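Local coordinates for pentacotripeptide-repeat region of PRORP domain-containing protein (Brachypodium distachyon, PDB 4ME2), which probably binds specific RNA sequences as a chloroplast pentatricopeptide-repeat protein built of helix-turn-helix repeats, at residues Val168-Val179 and Cys200-Met210. Sequence-based numbering, arbitrary orientation.
Sequences VYKLTRLVRALV and CEVDEYMYRVM
Met206 reaches across to helix 168-179 with its terminal methyl, CE lying 3.4 Å from Thr172 OG1 and 3.9 Å from Val175 CG2. Met206 CG stands anti to its own backbone N (chi1 173°), and bends at chi2 and chi3 bring the sulfur beside Val175 and the methyl CE near Leu171 CD2; a long, flexible, unbranched chain suits this filling role. The side chains of Thr172 and Met206 run alongside each other, pointing opposite ways. The Thr172 hydroxyl donates to Val168 O at 2.7 Å, from the face of that carbonyl opposite to Thr172 N, so a buried polar group is satisfied within its own helix and the methyl CG2 is turned to the Tyr205 ring, 3.7 Å from CE2. Helices 168-179 and 204-210 run nearly parallel, 14° apart, their axes 10.1 Å apart at closest approach, a packing of the kind found in the helix-turn-helix stacks of pentatricopeptide-repeat proteins; helix 184-197 lies between them in sequence and packs on Leu171 and Met210. At the N-terminal end of helix 168-179, Val168 divides its branches over the loop that leads into helix 204-210: CG1 meets Val202 CG2 at 3.5 Å, while CG2 lies against Cys200 SG. Compact beta-branched valines suit such close packing, and Val175 CG1 likewise sits 3.5 Å from Met210 SD. Just before helix 204-210, Asp203 acts as N-cap, its OD2 accepting from Tyr205 N at 3.0 Å from above the carboxylate plane.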
loop_
_atom_site.group_PDB
_atom_site.type_symbol
_atom_site.label_atom_id
_atom_site.label_comp_id
_atom_site.label_asym_id
_atom_site.label_seq_id
_atom_site.Cartn_x
_atom_site.Cartn_y
_atom_site.Cartn_z
ATOM N N VAL A 168 9.102 10.923 3.770
ATOM C CA VAL A 168 8.685 11.435 2.465
ATOM C C VAL A 168 9.203 10.586 1.307
ATOM O O VAL A 168 8.491 10.378 0.324
ATOM C CB VAL A 168 9.095 12.912 2.279
ATOM C CG1 VAL A 168 8.934 13.349 0.828
ATOM C CG2 VAL A 168 8.276 13.805 3.202
ATOM N N TYR A 169 10.431 10.091 1.425
ATOM C CA TYR A 169 11.010 9.259 0.374
ATOM C C TYR A 169 10.182 7.992 0.152
ATOM O O TYR A 169 9.840 7.655 -0.981
ATOM C CB TYR A 169 12.468 8.907 0.689
ATOM C CG TYR A 169 13.062 7.891 -0.255
ATOM C CD1 TYR A 169 13.600 8.279 -1.483
ATOM C CD2 TYR A 169 13.087 6.539 0.079
ATOM C CE1 TYR A 169 14.140 7.347 -2.353
ATOM C CE2 TYR A 169 13.626 5.601 -0.784
ATOM C CZ TYR A 169 14.152 6.009 -1.994
ATOM O OH TYR A 169 14.687 5.077 -2.850
ATOM N N LYS A 170 9.856 7.303 1.238
ATOM C CA LYS A 170 9.047 6.093 1.150
ATOM C C LYS A 170 7.618 6.409 0.718
ATOM O O LYS A 170 7.024 5.667 -0.069
ATOM C CB LYS A 170 9.057 5.346 2.480
ATOM C CG LYS A 170 10.407 4.741 2.820
ATOM C CD LYS A 170 10.400 4.145 4.215
ATOM C CE LYS A 170 11.252 2.888 4.268
ATOM N NZ LYS A 170 11.258 2.312 5.642
ATOM N N LEU A 171 7.067 7.509 1.220
ATOM C CA LEU A 171 5.729 7.926 0.804
ATOM C C LEU A 171 5.699 8.216 -0.695
ATOM O O LEU A 171 4.733 7.871 -1.388
ATOM C CB LEU A 171 5.270 9.153 1.593
ATOM C CG LEU A 171 3.804 9.548 1.404
ATOM C CD1 LEU A 171 2.881 8.535 2.070
ATOM C CD2 LEU A 171 3.551 10.950 1.938
ATOM N N THR A 172 6.763 8.837 -1.199
ATOM C CA THR A 172 6.832 9.190 -2.616
ATOM C C THR A 172 6.963 7.935 -3.480
ATOM O O THR A 172 6.421 7.875 -4.587
ATOM C CB THR A 172 7.972 10.194 -2.909
ATOM O OG1 THR A 172 7.795 11.364 -2.097
ATOM C CG2 THR A 172 7.953 10.617 -4.378
ATOM N N ARG A 173 7.681 6.938 -2.966
ATOM C CA ARG A 173 7.807 5.644 -3.636
ATOM C C ARG A 173 6.446 4.993 -3.846
ATOM O O ARG A 173 6.171 4.468 -4.926
ATOM C CB ARG A 173 8.699 4.688 -2.842
ATOM C CG ARG A 173 10.187 4.953 -2.992
ATOM C CD ARG A 173 11.027 3.761 -2.553
ATOM N NE ARG A 173 10.949 2.632 -3.481
ATOM C CZ ARG A 173 11.566 2.576 -4.660
ATOM N NH1 ARG A 173 12.310 3.592 -5.085
ATOM N NH2 ARG A 173 11.431 1.499 -5.425
ATOM N N LEU A 174 5.609 5.024 -2.812
ATOM C CA LEU A 174 4.251 4.492 -2.918
ATOM C C LEU A 174 3.436 5.271 -3.952
ATOM O O LEU A 174 2.740 4.677 -4.785
ATOM C CB LEU A 174 3.557 4.496 -1.556
ATOM C CG LEU A 174 2.068 4.130 -1.555
ATOM C CD1 LEU A 174 1.825 2.735 -2.119
ATOM C CD2 LEU A 174 1.503 4.230 -0.147
ATOM N N VAL A 175 3.537 6.597 -3.916
ATOM C CA VAL A 175 2.779 7.437 -4.842
ATOM C C VAL A 175 3.247 7.214 -6.289
ATOM O O VAL A 175 2.431 7.111 -7.202
ATOM C CB VAL A 175 2.845 8.933 -4.447
ATOM C CG1 VAL A 175 2.319 9.803 -5.575
ATOM C CG2 VAL A 175 2.062 9.185 -3.162
ATOM N N ARG A 176 4.562 7.130 -6.488
ATOM C CA ARG A 176 5.143 6.780 -7.790
ATOM C C ARG A 176 4.590 5.453 -8.301
ATOM O O ARG A 176 4.227 5.314 -9.474
ATOM C CB ARG A 176 6.658 6.613 -7.657
ATOM C CG ARG A 176 7.529 7.708 -8.243
ATOM C CD ARG A 176 9.003 7.361 -8.015
ATOM N NE ARG A 176 9.560 6.486 -9.049
ATOM C CZ ARG A 176 10.816 6.047 -9.069
ATOM N NH1 ARG A 176 11.660 6.387 -8.105
ATOM N NH2 ARG A 176 11.232 5.259 -10.050
ATOM N N ALA A 177 4.554 4.466 -7.411
ATOM C CA ALA A 177 4.110 3.130 -7.798
ATOM C C ALA A 177 2.641 3.162 -8.193
ATOM O O ALA A 177 2.251 2.563 -9.192
ATOM C CB ALA A 177 4.355 2.128 -6.676
ATOM N N LEU A 178 1.830 3.883 -7.422
ATOM C CA LEU A 178 0.397 3.959 -7.712
ATOM C C LEU A 178 0.133 4.619 -9.061
ATOM O O LEU A 178 -0.671 4.131 -9.852
ATOM C CB LEU A 178 -0.342 4.708 -6.604
ATOM C CG LEU A 178 -0.449 3.973 -5.265
ATOM C CD1 LEU A 178 -0.879 4.923 -4.156
ATOM C CD2 LEU A 178 -1.405 2.795 -5.376
ATOM N N VAL A 179 0.806 5.733 -9.321
ATOM C CA VAL A 179 0.637 6.431 -10.589
ATOM C C VAL A 179 1.069 5.544 -11.768
ATOM O O VAL A 179 0.333 5.412 -12.749
ATOM C CB VAL A 179 1.355 7.792 -10.580
ATOM C CG1 VAL A 179 1.485 8.328 -11.987
ATOM C CG2 VAL A 179 0.592 8.776 -9.692
ATOM N N CYS A 200 2.307 17.329 5.542
ATOM C CA CYS A 200 3.605 16.707 5.318
ATOM C C CYS A 200 4.375 17.541 4.298
ATOM O O CYS A 200 3.990 17.611 3.130
ATOM C CB CYS A 200 3.434 15.263 4.836
ATOM S SG CYS A 200 4.958 14.291 4.725
ATOM N N GLU A 201 5.446 18.195 4.744
ATOM C CA GLU A 201 6.257 19.023 3.844
ATOM C C GLU A 201 7.018 18.166 2.845
ATOM O O GLU A 201 7.850 17.342 3.223
ATOM C CB GLU A 201 7.219 19.941 4.621
ATOM C CG GLU A 201 6.849 21.424 4.615
ATOM C CD GLU A 201 7.774 22.292 3.764
ATOM O OE1 GLU A 201 8.890 21.839 3.427
ATOM O OE2 GLU A 201 7.384 23.437 3.441
ATOM N N VAL A 202 6.714 18.356 1.567
ATOM C CA VAL A 202 7.218 17.481 0.515
ATOM C C VAL A 202 8.080 18.249 -0.496
ATOM O O VAL A 202 8.178 19.475 -0.428
ATOM C CB VAL A 202 6.045 16.744 -0.170
ATOM C CG1 VAL A 202 5.439 17.596 -1.276
ATOM C CG2 VAL A 202 6.486 15.382 -0.678
ATOM N N ASP A 203 8.697 17.526 -1.428
ATOM C CA ASP A 203 9.649 18.101 -2.380
ATOM C C ASP A 203 8.991 18.447 -3.717
ATOM O O ASP A 203 7.825 18.122 -3.949
ATOM C CB ASP A 203 10.816 17.122 -2.602
ATOM C CG ASP A 203 11.819 17.612 -3.645
ATOM O OD1 ASP A 203 12.291 18.766 -3.534
ATOM O OD2 ASP A 203 12.135 16.842 -4.578
ATOM N N GLU A 204 9.747 19.111 -4.591
ATOM C CA GLU A 204 9.302 19.370 -5.958
ATOM C C GLU A 204 8.973 18.066 -6.665
ATOM O O GLU A 204 8.007 17.995 -7.425
ATOM C CB GLU A 204 10.369 20.122 -6.754
ATOM C CG GLU A 204 10.025 20.315 -8.224
ATOM C CD GLU A 204 11.040 21.167 -8.964
ATOM O OE1 GLU A 204 12.229 21.165 -8.578
ATOM O OE2 GLU A 204 10.646 21.837 -9.942
ATOM N N TYR A 205 9.790 17.044 -6.413
ATOM C CA TYR A 205 9.584 15.726 -7.011
ATOM C C TYR A 205 8.184 15.149 -6.765
ATOM O O TYR A 205 7.567 14.642 -7.689
ATOM C CB TYR A 205 10.668 14.742 -6.561
ATOM C CG TYR A 205 10.580 13.383 -7.216
ATOM C CD1 TYR A 205 10.527 13.258 -8.602
ATOM C CD2 TYR A 205 10.556 12.223 -6.446
ATOM C CE1 TYR A 205 10.445 12.018 -9.204
ATOM C CE2 TYR A 205 10.480 10.977 -7.039
ATOM C CZ TYR A 205 10.422 10.884 -8.417
ATOM O OH TYR A 205 10.352 9.654 -9.013
ATOM N N MET A 206 7.685 15.218 -5.534
ATOM C CA MET A 206 6.333 14.726 -5.258
ATOM C C MET A 206 5.293 15.456 -6.108
ATOM O O MET A 206 4.375 14.835 -6.646
ATOM C CB MET A 206 5.985 14.868 -3.781
ATOM C CG MET A 206 4.536 14.546 -3.443
ATOM S SD MET A 206 4.078 12.823 -3.720
ATOM C CE MET A 206 4.438 12.120 -2.115
ATOM N N TYR A 207 5.439 16.773 -6.217
ATOM C CA TYR A 207 4.501 17.580 -6.999
ATOM C C TYR A 207 4.512 17.190 -8.472
ATOM O O TYR A 207 3.459 17.067 -9.099
ATOM C CB TYR A 207 4.802 19.073 -6.854
ATOM C CG TYR A 207 4.652 19.600 -5.450
ATOM C CD1 TYR A 207 3.491 19.370 -4.720
ATOM C CD2 TYR A 207 5.667 20.341 -4.853
ATOM C CE1 TYR A 207 3.348 19.852 -3.430
ATOM C CE2 TYR A 207 5.535 20.824 -3.564
ATOM C CZ TYR A 207 4.374 20.581 -2.861
ATOM O OH TYR A 207 4.237 21.059 -1.586
ATOM N N ARG A 208 5.704 17.003 -9.027
ATOM C CA ARG A 208 5.827 16.673 -10.438
ATOM C C ARG A 208 5.240 15.296 -10.730
ATOM O O ARG A 208 4.567 15.111 -11.741
ATOM C CB ARG A 208 7.287 16.743 -10.894
ATOM C CG ARG A 208 7.925 18.119 -10.744
ATOM C CD ARG A 208 9.315 18.152 -11.357
ATOM N NE ARG A 208 9.302 17.594 -12.708
ATOM C CZ ARG A 208 10.315 17.644 -13.568
ATOM N NH1 ARG A 208 11.457 18.239 -13.236
ATOM N NH2 ARG A 208 10.180 17.101 -14.772
ATOM N N VAL A 209 5.499 14.341 -9.838
ATOM C CA VAL A 209 4.944 12.995 -9.973
ATOM C C VAL A 209 3.426 13.083 -10.082
ATOM O O VAL A 209 2.823 12.513 -10.995
ATOM C CB VAL A 209 5.319 12.097 -8.771
ATOM C CG1 VAL A 209 4.527 10.795 -8.794
ATOM C CG2 VAL A 209 6.813 11.804 -8.769
ATOM N N MET A 210 2.835 13.822 -9.149
ATOM C CA MET A 210 1.385 13.896 -9.010
ATOM C C MET A 210 0.727 14.728 -10.109
ATOM O O MET A 210 -0.258 14.294 -10.706
ATOM C CB MET A 210 1.009 14.400 -7.617
ATOM C CG MET A 210 1.096 13.322 -6.545
ATOM S SD MET A 210 -0.097 12.000 -6.849
ATOM C CE MET A 210 -1.627 12.916 -6.683
#